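Local coordinates for protein NADH dehydrogenase, putative (Plasmodium falciparum, PDB 5JWC) that probably oxidises NADH through its bound FAD and passes the electrons to ubiquinone, as a type II NADH dehydrogenase of the malaria parasite, at residues Thr240-Ile245 with Val470-Tyr475; Gly459-Ile464 with Thr486-Val491; Gly233-Leu238 with Leu261-Val266; Leu68-Cys73 with Val201-Glu206. All blocks are in the same frame, centred on the assembly; numbering follows the deposited sequence.

How the interactions relate
Interactions 2 and 4 are buried and line inhibitor pockets, interaction 1 is partly buried, and interaction 3 lies at the surface. Interactions 1 and 2 share one antiparallel sheet: strands 468-473 and 460-465 are neighbours joined by backbone hydrogen bonds, with helix 243-255 meeting the first and helix 484-495 the second. Interaction 4 reaches the same sheet through the bond from Y463 N to E202 OE2. L238, at the end of 233-238, packs against residues of the other three contacts. The chemistry differs with place: interactions 1, 2 and 4 form no hydrogen bond between their own segments, whereas interaction 3 relies on amide and backbone hydrogen bonds.

Interaction 1: Thr240-Ile245 with Val470-Tyr475; sequences TFTQNI and VADLPY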
# COMPACT_ATOMS: atom_id res chain seq x y z
N THR A 240 -4.99 -19.54 26.50
CA THR A 240 -5.19 -20.86 25.89
C THR A 240 -3.89 -21.65 25.70
O THR A 240 -3.92 -22.80 25.26
CB THR A 240 -5.88 -20.74 24.53
OG1 THR A 240 -4.99 -20.07 23.62
CG2 THR A 240 -7.19 -19.94 24.64
N PHE A 241 -2.76 -21.02 26.00
CA PHE A 241 -1.46 -21.69 25.97
C PHE A 241 -1.22 -22.25 27.38
O PHE A 241 -2.09 -22.12 28.25
CB PHE A 241 -0.33 -20.72 25.57
CG PHE A 241 -0.35 -20.29 24.12
CD1 PHE A 241 0.71 -20.59 23.29
CD2 PHE A 241 -1.43 -19.60 23.59
CE1 PHE A 241 0.71 -20.19 21.94
CE2 PHE A 241 -1.45 -19.21 22.25
CZ PHE A 241 -0.39 -19.50 21.43
N THR A 242 -0.05 -22.80 27.63
CA THR A 242 0.28 -23.32 28.97
C THR A 242 0.62 -22.22 29.97
O THR A 242 0.97 -21.09 29.60
CB THR A 242 1.45 -24.28 28.90
OG1 THR A 242 2.64 -23.55 28.55
CG2 THR A 242 1.19 -25.38 27.86
N GLN A 243 0.51 -22.56 31.26
CA GLN A 243 0.74 -21.60 32.31
C GLN A 243 2.17 -21.08 32.26
O GLN A 243 2.41 -19.90 32.49
CB GLN A 243 0.42 -22.22 33.68
CG GLN A 243 0.55 -21.24 34.86
CD GLN A 243 -0.38 -20.03 34.73
OE1 GLN A 243 -1.59 -20.17 34.51
NE2 GLN A 243 0.19 -18.84 34.84
N ASN A 244 3.12 -21.95 31.95
CA ASN A 244 4.51 -21.52 31.82
C ASN A 244 4.69 -20.52 30.67
O ASN A 244 5.47 -19.57 30.77
CB ASN A 244 5.44 -22.72 31.61
CG ASN A 244 5.82 -23.39 32.92
OD1 ASN A 244 5.84 -22.76 33.97
ND2 ASN A 244 6.15 -24.68 32.86
N ILE A 245 3.97 -20.74 29.56
CA ILE A 245 4.03 -19.79 28.44
C ILE A 245 3.41 -18.45 28.84
O ILE A 245 3.98 -17.39 28.56
CB ILE A 245 3.36 -20.37 27.17
CG1 ILE A 245 4.33 -21.36 26.51
CG2 ILE A 245 2.99 -19.23 26.17
CD1 ILE A 245 3.75 -22.16 25.38
N VAL A 470 6.99 -18.23 21.39
CA VAL A 470 6.51 -19.36 22.18
C VAL A 470 5.65 -20.26 21.31
O VAL A 470 5.04 -19.82 20.32
CB VAL A 470 5.71 -18.90 23.40
CG1 VAL A 470 6.59 -18.07 24.32
CG2 VAL A 470 4.47 -18.11 22.96
N ALA A 471 5.61 -21.54 21.66
CA ALA A 471 4.78 -22.48 20.91
C ALA A 471 4.25 -23.56 21.85
O ALA A 471 4.98 -24.10 22.68
CB ALA A 471 5.56 -23.11 19.79
N ASP A 472 2.96 -23.83 21.71
CA ASP A 472 2.26 -24.85 22.47
C ASP A 472 1.85 -25.91 21.46
O ASP A 472 0.88 -25.73 20.73
CB ASP A 472 1.05 -24.23 23.19
CG ASP A 472 0.22 -25.24 23.96
OD1 ASP A 472 -0.90 -24.87 24.39
OD2 ASP A 472 0.64 -26.40 24.11
N LEU A 473 2.62 -27.00 21.39
CA LEU A 473 2.42 -28.03 20.37
C LEU A 473 2.05 -29.37 21.00
O LEU A 473 2.20 -29.53 22.21
CB LEU A 473 3.68 -28.17 19.52
CG LEU A 473 4.17 -26.87 18.89
CD1 LEU A 473 5.56 -27.06 18.34
CD2 LEU A 473 3.22 -26.42 17.77
N PRO A 474 1.55 -30.32 20.19
CA PRO A 474 1.48 -31.67 20.74
C PRO A 474 2.89 -32.13 21.10
O PRO A 474 3.77 -32.07 20.24
CB PRO A 474 0.90 -32.51 19.58
CG PRO A 474 0.21 -31.51 18.69
CD PRO A 474 1.05 -30.26 18.81
N TYR A 475 3.09 -32.51 22.36
CA TYR A 475 4.34 -33.11 22.84
C TYR A 475 5.51 -32.14 23.08
O TYR A 475 6.54 -32.58 23.59
CB TYR A 475 4.81 -34.22 21.90
CG TYR A 475 3.72 -35.22 21.61
CD1 TYR A 475 3.22 -36.04 22.61
CD2 TYR A 475 3.17 -35.34 20.33
CE1 TYR A 475 2.22 -36.97 22.35
CE2 TYR A 475 2.16 -36.26 20.05
CZ TYR A 475 1.69 -37.07 21.07
OH TYR A 475 0.68 -37.97 20.83
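The turn leading into helix 243-255 runs past strand 468-473, the middle strand of a three-stranded antiparallel sheet, with F241 and D472 the nearest pair of residues at 6.0 Å between their CA atoms. D472 sits among three residues of the turn. Its CG lies anti to the backbone N (chi1 177°), which carries the carboxylate over to the turn, where OD1 stands 3.6 Å from F241 CA and OD2 lies 3.9 Å from T242 CG2. The CB of D472 meets the F241 ring obliquely, 3.7 Å from CD1, and the ring and carboxylate planes are 50° apart. In the first turn of the helix, I245 covers the strand: CG2 packs on V470 CG2 at 3.7 Å, while CD1 reaches the backbone at A471 O, 3.5 Å away. The helix start belongs to the pyridine nucleotide-disulphide oxidoreductase part of the chain and the strand to the C-terminal domain of NDH2, so the contact joins these two parts. T242 is the N-cap of helix 243-255, its OG1 accepting from I245 N at 3.3 Å; the same hydroxyl is hydrogen-bonded to E477 OE1 on the next strand of the sheet. The F241 ring also rests on S460, and L238 touches both I245 and V470 on the apolar side. D472 itself is tied by backbone hydrogen bonding to S460.

Interaction 2: Gly459-Ile464 with Thr486-Val491; sequences GSLAYI and TFWKVV. With 4W0 (5-fluoro-3-methyl-2-{4-[4-(trifluoromethoxy)benzyl]phenyl}quinolin-4(1H)-one), chain M; TRT (fragment of triton X-100), chain J.
L461 points from its strand to the helix with an unusual chi1 of -112°, while W488 and F487 both hold CG anti to the backbone N (chi1 -176° for W488), so that the leucine's two methyls fall between the aromatic groups. Here helix 484-495 packs across the three-stranded antiparallel sheet of the NDH2 C-terminal domain, the axes of 460-464 and 486-491 passing 9.8 Å apart. L461 CD1 touches F487 CE2 at 3.8 Å, and L461 CD2 lies 3.8 Å from W488 CD1, both meeting their rings obliquely. V491 adds CB beside the same CD2.

Two bound molecules flank these side chains. A Triton X-100 fragment lies beside F487, V490 and V491, its C16 at 4.0 Å from L461 CD1. The quinolone inhibitor RYL-552 occupies the other pocket: its C2 sits 3.5 Å above the plane of the Y463 ring, over the centre, and its C6 lies over one face of W488, off toward the rim. Y463 OH is hydrogen-bonded to D209 OD2 and H467 N, two bonds that should restrain the ring against the ligand. The extended K489 side chain brings CE to within 3.4 Å of the inhibitor's fluorine F1.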
# COMPACT_ATOMS: atom_id res chain seq x y z
N GLY A 459 -1.17 -27.55 17.00
CA GLY A 459 -0.42 -26.65 17.86
C GLY A 459 -0.60 -25.18 17.53
O GLY A 459 -1.22 -24.81 16.52
N SER A 460 -0.07 -24.33 18.40
CA SER A 460 -0.18 -22.89 18.26
C SER A 460 1.17 -22.23 18.49
O SER A 460 2.00 -22.76 19.24
CB SER A 460 -1.19 -22.32 19.25
OG SER A 460 -2.42 -23.02 19.19
N LEU A 461 1.34 -21.07 17.87
CA LEU A 461 2.58 -20.31 17.89
C LEU A 461 2.26 -18.86 18.19
O LEU A 461 1.25 -18.34 17.71
CB LEU A 461 3.27 -20.38 16.51
CG LEU A 461 4.58 -21.12 16.38
CD1 LEU A 461 4.17 -22.59 16.49
CD2 LEU A 461 5.21 -20.85 15.04
N ALA A 462 3.15 -18.19 18.91
CA ALA A 462 2.98 -16.75 19.10
C ALA A 462 4.32 -16.03 19.21
O ALA A 462 5.24 -16.51 19.87
CB ALA A 462 2.13 -16.47 20.33
N TYR A 463 4.44 -14.88 18.55
CA TYR A 463 5.60 -14.01 18.72
C TYR A 463 5.34 -13.03 19.87
O TYR A 463 4.31 -12.35 19.89
CB TYR A 463 5.93 -13.25 17.43
CG TYR A 463 7.12 -12.35 17.62
CD1 TYR A 463 8.40 -12.88 17.77
CD2 TYR A 463 6.98 -10.97 17.68
CE1 TYR A 463 9.50 -12.07 17.96
CE2 TYR A 463 8.09 -10.14 17.89
CZ TYR A 463 9.34 -10.70 18.02
OH TYR A 463 10.45 -9.92 18.22
N ILE A 464 6.26 -12.95 20.83
CA ILE A 464 5.98 -12.16 22.04
C ILE A 464 7.02 -11.05 22.31
O ILE A 464 7.07 -10.49 23.41
CB ILE A 464 5.85 -13.06 23.31
CG1 ILE A 464 7.18 -13.70 23.69
CG2 ILE A 464 4.75 -14.13 23.11
CD1 ILE A 464 7.16 -14.35 25.07
N THR A 486 13.69 -18.78 14.57
CA THR A 486 13.99 -19.61 13.39
C THR A 486 12.89 -20.64 13.19
O THR A 486 12.47 -20.93 12.07
CB THR A 486 15.36 -20.34 13.52
OG1 THR A 486 16.39 -19.38 13.79
CG2 THR A 486 15.69 -21.06 12.23
N PHE A 487 12.43 -21.19 14.30
CA PHE A 487 11.34 -22.15 14.30
C PHE A 487 10.07 -21.55 13.72
O PHE A 487 9.38 -22.17 12.90
CB PHE A 487 11.07 -22.65 15.71
CG PHE A 487 9.93 -23.60 15.80
CD1 PHE A 487 10.07 -24.89 15.34
CD2 PHE A 487 8.71 -23.20 16.32
CE1 PHE A 487 9.03 -25.78 15.40
CE2 PHE A 487 7.67 -24.09 16.40
CZ PHE A 487 7.83 -25.39 15.94
N TRP A 488 9.77 -20.34 14.15
CA TRP A 488 8.59 -19.61 13.68
C TRP A 488 8.65 -19.48 12.13
O TRP A 488 7.68 -19.77 11.45
CB TRP A 488 8.54 -18.26 14.37
CG TRP A 488 7.37 -17.39 14.10
CD1 TRP A 488 6.26 -17.25 14.88
CD2 TRP A 488 7.21 -16.48 13.00
NE1 TRP A 488 5.42 -16.31 14.33
CE2 TRP A 488 5.97 -15.82 13.18
CE3 TRP A 488 7.99 -16.15 11.89
CZ2 TRP A 488 5.49 -14.86 12.28
CZ3 TRP A 488 7.51 -15.19 11.00
CH2 TRP A 488 6.28 -14.56 11.20
N LYS A 489 9.80 -19.08 11.60
CA LYS A 489 9.95 -18.91 10.14
C LYS A 489 9.80 -20.22 9.37
O LYS A 489 9.12 -20.28 8.34
CB LYS A 489 11.31 -18.29 9.85
CG LYS A 489 11.48 -16.92 10.51
CD LYS A 489 12.74 -16.22 10.07
CE LYS A 489 12.82 -14.88 10.79
NZ LYS A 489 14.08 -14.17 10.51
N VAL A 490 10.42 -21.28 9.88
CA VAL A 490 10.30 -22.60 9.28
C VAL A 490 8.85 -23.05 9.24
O VAL A 490 8.39 -23.61 8.24
CB VAL A 490 11.14 -23.66 10.04
CG1 VAL A 490 10.77 -25.06 9.59
CG2 VAL A 490 12.62 -23.41 9.81
N VAL A 491 8.12 -22.79 10.33
CA VAL A 491 6.72 -23.19 10.34
C VAL A 491 5.95 -22.35 9.34
O VAL A 491 5.31 -22.88 8.45
CB VAL A 491 6.07 -23.05 11.73
CG1 VAL A 491 4.56 -23.20 11.62
CG2 VAL A 491 6.66 -24.08 12.69
C1 4W0 M . 7.83 -12.09 13.92
C2 4W0 M . 8.51 -10.94 14.36
C3 4W0 M . 9.91 -10.95 14.48
C4 4W0 M . 10.65 -12.10 14.16
C5 4W0 M . 9.97 -13.25 13.71
C6 4W0 M . 8.58 -13.25 13.59
O1 4W0 M . 15.72 -3.65 22.41
C7 4W0 M . 12.15 -12.10 14.29
C8 4W0 M . 12.83 -10.91 14.76
C9 4W0 M . 12.04 -9.70 15.10
C10 4W0 M . 12.62 -8.41 15.63
C11 4W0 M . 13.28 -8.39 16.86
C12 4W0 M . 13.78 -7.21 17.39
C13 4W0 M . 13.57 -6.05 16.68
C14 4W0 M . 12.89 -6.05 15.49
C15 4W0 M . 12.39 -7.23 14.96
O2 4W0 M . 12.80 -13.08 14.00
N 4W0 M . 10.61 -9.73 14.96
C16 4W0 M . 14.03 -4.69 17.10
C17 4W0 M . 14.45 -4.45 18.53
C18 4W0 M . 13.60 -4.74 19.58
C19 4W0 M . 14.03 -4.48 20.88
C20 4W0 M . 15.28 -3.90 21.10
C21 4W0 M . 16.12 -3.60 20.04
C22 4W0 M . 15.70 -3.87 18.75
C23 4W0 M . 14.34 -10.92 14.88
F1 4W0 M . 10.67 -14.34 13.40
C24 4W0 M . 16.35 -4.72 23.07
F2 4W0 M . 15.45 -5.68 23.25
F3 4W0 M . 16.80 -4.31 24.27
F4 4W0 M . 17.37 -5.16 22.32
C25 TRT J . -2.77 -24.74 8.23
O24 TRT J . -2.73 -23.35 8.33
C23 TRT J . -3.54 -22.91 9.42
C22 TRT J . -2.88 -21.75 10.08
O21 TRT J . -1.98 -22.23 11.13
C20 TRT J . -1.19 -21.18 11.65
C19 TRT J . -0.57 -21.59 12.98
O18 TRT J . 0.40 -22.66 12.86
C17 TRT J . 0.69 -23.25 14.12
C16 TRT J . 1.71 -24.41 13.93
O15 TRT J . 1.06 -25.64 13.49
C12 TRT J . 1.99 -26.28 12.61
C13 TRT J . 3.30 -26.54 13.11
C14 TRT J . 4.26 -27.13 12.28
C11 TRT J . 1.65 -26.60 11.30
C10 TRT J . 2.62 -27.21 10.46
C9 TRT J . 3.92 -27.47 10.95
C6 TRT J . 4.96 -28.12 10.03
C8 TRT J . 4.85 -29.66 10.06
C7 TRT J . 4.64 -27.65 8.61
C5 TRT J . 6.38 -27.47 10.37
C1 TRT J . 7.61 -28.24 11.02
C2 TRT J . 7.27 -28.99 12.33
C4 TRT J . 8.30 -29.14 9.99
C3 TRT J . 8.63 -27.19 11.41

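Interaction 3: Gly233-Leu238 with Leu261-Val266; sequences GGNNLL and LTNYYV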
# COMPACT_ATOMS: atom_id res chain seq x y z
N GLY A 233 -8.99 -9.24 30.62
CA GLY A 233 -9.89 -9.54 31.73
C GLY A 233 -9.40 -10.59 32.72
O GLY A 233 -9.58 -10.44 33.93
N GLY A 234 -8.76 -11.65 32.22
CA GLY A 234 -8.28 -12.74 33.06
C GLY A 234 -6.89 -12.45 33.58
O GLY A 234 -6.31 -11.41 33.23
N ASN A 235 -6.34 -13.35 34.39
CA ASN A 235 -5.01 -13.15 34.96
C ASN A 235 -3.86 -13.42 33.97
O ASN A 235 -2.73 -12.98 34.20
CB ASN A 235 -4.83 -14.02 36.21
CG ASN A 235 -3.46 -13.86 36.84
OD1 ASN A 235 -3.11 -12.79 37.35
ND2 ASN A 235 -2.65 -14.92 36.78
N ASN A 236 -4.15 -14.14 32.89
CA ASN A 236 -3.07 -14.62 32.02
C ASN A 236 -3.06 -14.01 30.61
O ASN A 236 -4.08 -14.01 29.92
CB ASN A 236 -3.18 -16.15 31.85
CG ASN A 236 -2.81 -16.92 33.12
OD1 ASN A 236 -2.16 -16.40 34.01
ND2 ASN A 236 -3.19 -18.18 33.17
N LEU A 237 -1.90 -13.55 30.15
CA LEU A 237 -1.73 -13.34 28.71
C LEU A 237 -1.65 -14.74 28.07
O LEU A 237 -1.15 -15.66 28.71
CB LEU A 237 -0.48 -12.54 28.41
CG LEU A 237 -0.48 -11.16 29.06
CD1 LEU A 237 0.84 -10.46 28.78
CD2 LEU A 237 -1.66 -10.38 28.51
N LEU A 238 -2.11 -14.88 26.83
CA LEU A 238 -2.15 -16.17 26.15
C LEU A 238 -2.77 -17.27 27.03
O LEU A 238 -2.12 -18.27 27.31
CB LEU A 238 -0.74 -16.60 25.71
CG LEU A 238 0.03 -15.69 24.75
CD1 LEU A 238 1.36 -16.32 24.38
CD2 LEU A 238 -0.83 -15.42 23.50
N LEU A 261 -1.88 -5.02 31.90
CA LEU A 261 -3.07 -4.77 32.69
C LEU A 261 -3.98 -6.00 32.63
O LEU A 261 -5.15 -5.94 32.22
CB LEU A 261 -3.78 -3.51 32.18
CG LEU A 261 -3.32 -2.16 32.75
CD1 LEU A 261 -1.83 -2.07 32.96
CD2 LEU A 261 -3.79 -0.97 31.93
N THR A 262 -3.44 -7.14 33.03
CA THR A 262 -4.27 -8.32 33.28
C THR A 262 -5.29 -8.03 34.39
O THR A 262 -5.12 -7.07 35.15
CB THR A 262 -3.42 -9.54 33.66
OG1 THR A 262 -2.29 -9.12 34.42
CG2 THR A 262 -2.94 -10.24 32.40
N ASN A 263 -6.35 -8.83 34.46
CA ASN A 263 -7.42 -8.63 35.45
C ASN A 263 -8.07 -7.25 35.34
O ASN A 263 -8.44 -6.65 36.35
CB ASN A 263 -6.90 -8.85 36.89
CG ASN A 263 -6.41 -10.27 37.11
OD1 ASN A 263 -7.19 -11.21 37.03
ND2 ASN A 263 -5.12 -10.42 37.39
N TYR A 264 -8.22 -6.78 34.10
CA TYR A 264 -8.94 -5.54 33.82
C TYR A 264 -9.71 -5.67 32.51
O TYR A 264 -9.25 -6.31 31.57
CB TYR A 264 -7.99 -4.36 33.72
CG TYR A 264 -7.53 -3.78 35.04
CD1 TYR A 264 -8.33 -2.87 35.74
CD2 TYR A 264 -6.28 -4.08 35.55
CE1 TYR A 264 -7.90 -2.32 36.94
CE2 TYR A 264 -5.84 -3.53 36.74
CZ TYR A 264 -6.65 -2.65 37.43
OH TYR A 264 -6.22 -2.11 38.61
N TYR A 265 -10.88 -5.06 32.43
CA TYR A 265 -11.54 -5.01 31.14
C TYR A 265 -12.15 -3.64 30.90
O TYR A 265 -12.39 -2.86 31.83
CB TYR A 265 -12.60 -6.13 31.02
CG TYR A 265 -13.62 -6.14 32.12
CD1 TYR A 265 -14.86 -5.55 31.93
CD2 TYR A 265 -13.36 -6.76 33.34
CE1 TYR A 265 -15.82 -5.56 32.93
CE2 TYR A 265 -14.30 -6.78 34.35
CZ TYR A 265 -15.54 -6.17 34.14
OH TYR A 265 -16.49 -6.18 35.13
N VAL A 266 -12.34 -3.32 29.62
CA VAL A 266 -12.79 -2.00 29.22
C VAL A 266 -14.30 -1.88 29.37
O VAL A 266 -15.02 -2.81 29.01
CB VAL A 266 -12.37 -1.70 27.78
CG1 VAL A 266 -12.96 -0.38 27.32
CG2 VAL A 266 -10.85 -1.69 27.67
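A polar surface contact joins the loop that follows strand 227-232 to the bend between strands 259-262 and 264-269, at the edge of the five-stranded parallel sheet of a Rossmann-type domain. N263, at this bend in a left-handed backbone conformation, is gripped twice by the loop. Its backbone N donates to G234 O at 2.9 Å. Its side-chain ND2 gives a second bond to N235 OD1, 3.1 Å long, arriving in the carbonyl plane on a lone pair. The two amide groups are nearly coplanar, 25° apart, and N235 meets its partner by turning CG anti to the backbone N (chi1 180°). Alongside, the CA of N263 makes a C-H...O contact with G233 O at 3.2 Å.

T262 packs beside these bonds: CG2 lies 3.3 Å from N235 O and 4.1 Å from L237 CD2, whose side chain crosses it at about a right angle. K250 NZ from helix 243-255 is hydrogen-bonded to both N235 O and T262 OG1, so one ammonium group bridges the loop and the strand. With the backbone and side-chain amides of N263 held at two successive loop residues, the bend is probably held to the loop mainly by directional bonds, T262 CG2 and L237 CD2 adding a small apolar patch.

Interaction 4: Leu68-Cys73 with Val201-Glu206; sequences LLPCLC and VEVTAE
P70 lays its ring obliquely against the E202 side chain, CB to CB at 3.7 Å, so the proline meets the aliphatic base of the glutamate, with E202 OE1 still 4.1 Å from P70 CG. On the ring's CB side V203 adds CG2 at 4.1 Å, and C73 SG approaches the same methyl from the next turn of its helix. E206 takes a different course: chi1 (-78°) lays CG 3.7 Å from P70 O, and the bend at chi2 (-69°) turns the carboxylate toward C71, OE1 3.8 Å from SG. The weakly bonded helix at about 69-73 runs beside helix 198-218, the segment axes 8.4 Å apart and inclined by 30°. Helix 198-218 begins in the second glycine-rich GxGxxG turn, which in this family probably serves the nicotinamide nucleotide, while the P70 side chain comes within about 5 Å of the FAD (nearest atoms).

Both glutamates are buried and have polar partners beyond the two segments. E202 OE2 accepts from Y463 N on the C-terminal sheet. E206 OE2 is hydrogen-bonded to the hydroxyls of S74, at the end of helix 69-74, and T76 just beyond it; the side chain also borders a bound RYL-552 molecule, about 3 Å away between nearest atoms. A separate copy of the inhibitor touches L72.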
# COMPACT_ATOMS: atom_id res chain seq x y z
N LEU A 68 -0.64 -13.52 10.04
CA LEU A 68 0.49 -12.61 9.88
C LEU A 68 0.10 -11.14 9.95
O LEU A 68 0.96 -10.25 9.81
CB LEU A 68 1.22 -12.92 8.57
CG LEU A 68 1.88 -14.30 8.60
CD1 LEU A 68 2.55 -14.62 7.30
CD2 LEU A 68 2.92 -14.37 9.77
N LEU A 69 -1.18 -10.89 10.19
CA LEU A 69 -1.70 -9.52 10.28
C LEU A 69 -0.98 -8.63 11.34
O LEU A 69 -0.73 -7.45 11.09
CB LEU A 69 -3.19 -9.58 10.57
CG LEU A 69 -4.08 -9.78 9.33
CD1 LEU A 69 -5.54 -9.83 9.71
CD2 LEU A 69 -3.86 -8.69 8.27
N PRO A 70 -0.63 -9.19 12.52
CA PRO A 70 0.13 -8.35 13.47
C PRO A 70 1.45 -7.86 12.90
O PRO A 70 1.85 -6.73 13.21
CB PRO A 70 0.37 -9.30 14.65
CG PRO A 70 -0.84 -10.22 14.62
CD PRO A 70 -1.04 -10.47 13.14
N CYS A 71 2.10 -8.67 12.07
CA CYS A 71 3.36 -8.26 11.42
C CYS A 71 3.18 -7.07 10.49
O CYS A 71 4.10 -6.30 10.27
CB CYS A 71 3.94 -9.42 10.64
SG CYS A 71 4.54 -10.75 11.68
N LEU A 72 1.98 -6.94 9.95
CA LEU A 72 1.65 -5.85 9.06
C LEU A 72 1.48 -4.54 9.82
O LEU A 72 1.85 -3.48 9.30
CB LEU A 72 0.36 -6.20 8.30
CG LEU A 72 0.12 -5.80 6.87
CD1 LEU A 72 1.32 -6.07 5.96
CD2 LEU A 72 -1.14 -6.55 6.38
N CYS A 73 0.94 -4.60 11.04
CA CYS A 73 0.79 -3.41 11.88
C CYS A 73 2.10 -2.68 12.13
O CYS A 73 2.12 -1.45 12.24
CB CYS A 73 0.15 -3.76 13.25
SG CYS A 73 -1.52 -4.42 13.16
N VAL A 201 -1.62 -9.92 21.99
CA VAL A 201 -0.25 -10.12 22.42
C VAL A 201 0.73 -9.85 21.27
O VAL A 201 1.72 -9.15 21.46
CB VAL A 201 -0.04 -11.55 22.98
CG1 VAL A 201 1.43 -11.88 23.04
CG2 VAL A 201 -0.69 -11.68 24.36
N GLU A 202 0.44 -10.38 20.08
CA GLU A 202 1.36 -10.21 18.96
C GLU A 202 1.41 -8.76 18.45
O GLU A 202 2.48 -8.28 18.08
CB GLU A 202 1.00 -11.18 17.83
CG GLU A 202 1.33 -12.63 18.25
CD GLU A 202 1.18 -13.64 17.13
OE1 GLU A 202 0.05 -13.75 16.59
OE2 GLU A 202 2.19 -14.32 16.79
N VAL A 203 0.27 -8.09 18.42
CA VAL A 203 0.25 -6.67 18.04
C VAL A 203 1.08 -5.84 19.01
O VAL A 203 1.86 -4.99 18.59
CB VAL A 203 -1.19 -6.12 17.98
CG1 VAL A 203 -1.19 -4.57 17.84
CG2 VAL A 203 -1.97 -6.79 16.85
N THR A 204 0.93 -6.11 20.30
CA THR A 204 1.69 -5.40 21.33
C THR A 204 3.20 -5.64 21.15
O THR A 204 3.99 -4.71 21.19
CB THR A 204 1.23 -5.83 22.76
OG1 THR A 204 -0.17 -5.56 22.92
CG2 THR A 204 2.00 -5.08 23.84
N ALA A 205 3.58 -6.90 20.94
CA ALA A 205 4.99 -7.27 20.79
C ALA A 205 5.62 -6.59 19.56
O ALA A 205 6.76 -6.12 19.60
CB ALA A 205 5.13 -8.81 20.67
N GLU A 206 4.87 -6.56 18.46
CA GLU A 206 5.36 -5.97 17.21
C GLU A 206 5.59 -4.48 17.34
O GLU A 206 6.60 -3.96 16.88
CB GLU A 206 4.38 -6.27 16.08
CG GLU A 206 4.49 -7.70 15.55
CD GLU A 206 5.80 -7.92 14.81
OE1 GLU A 206 6.22 -9.09 14.68
OE2 GLU A 206 6.40 -6.93 14.34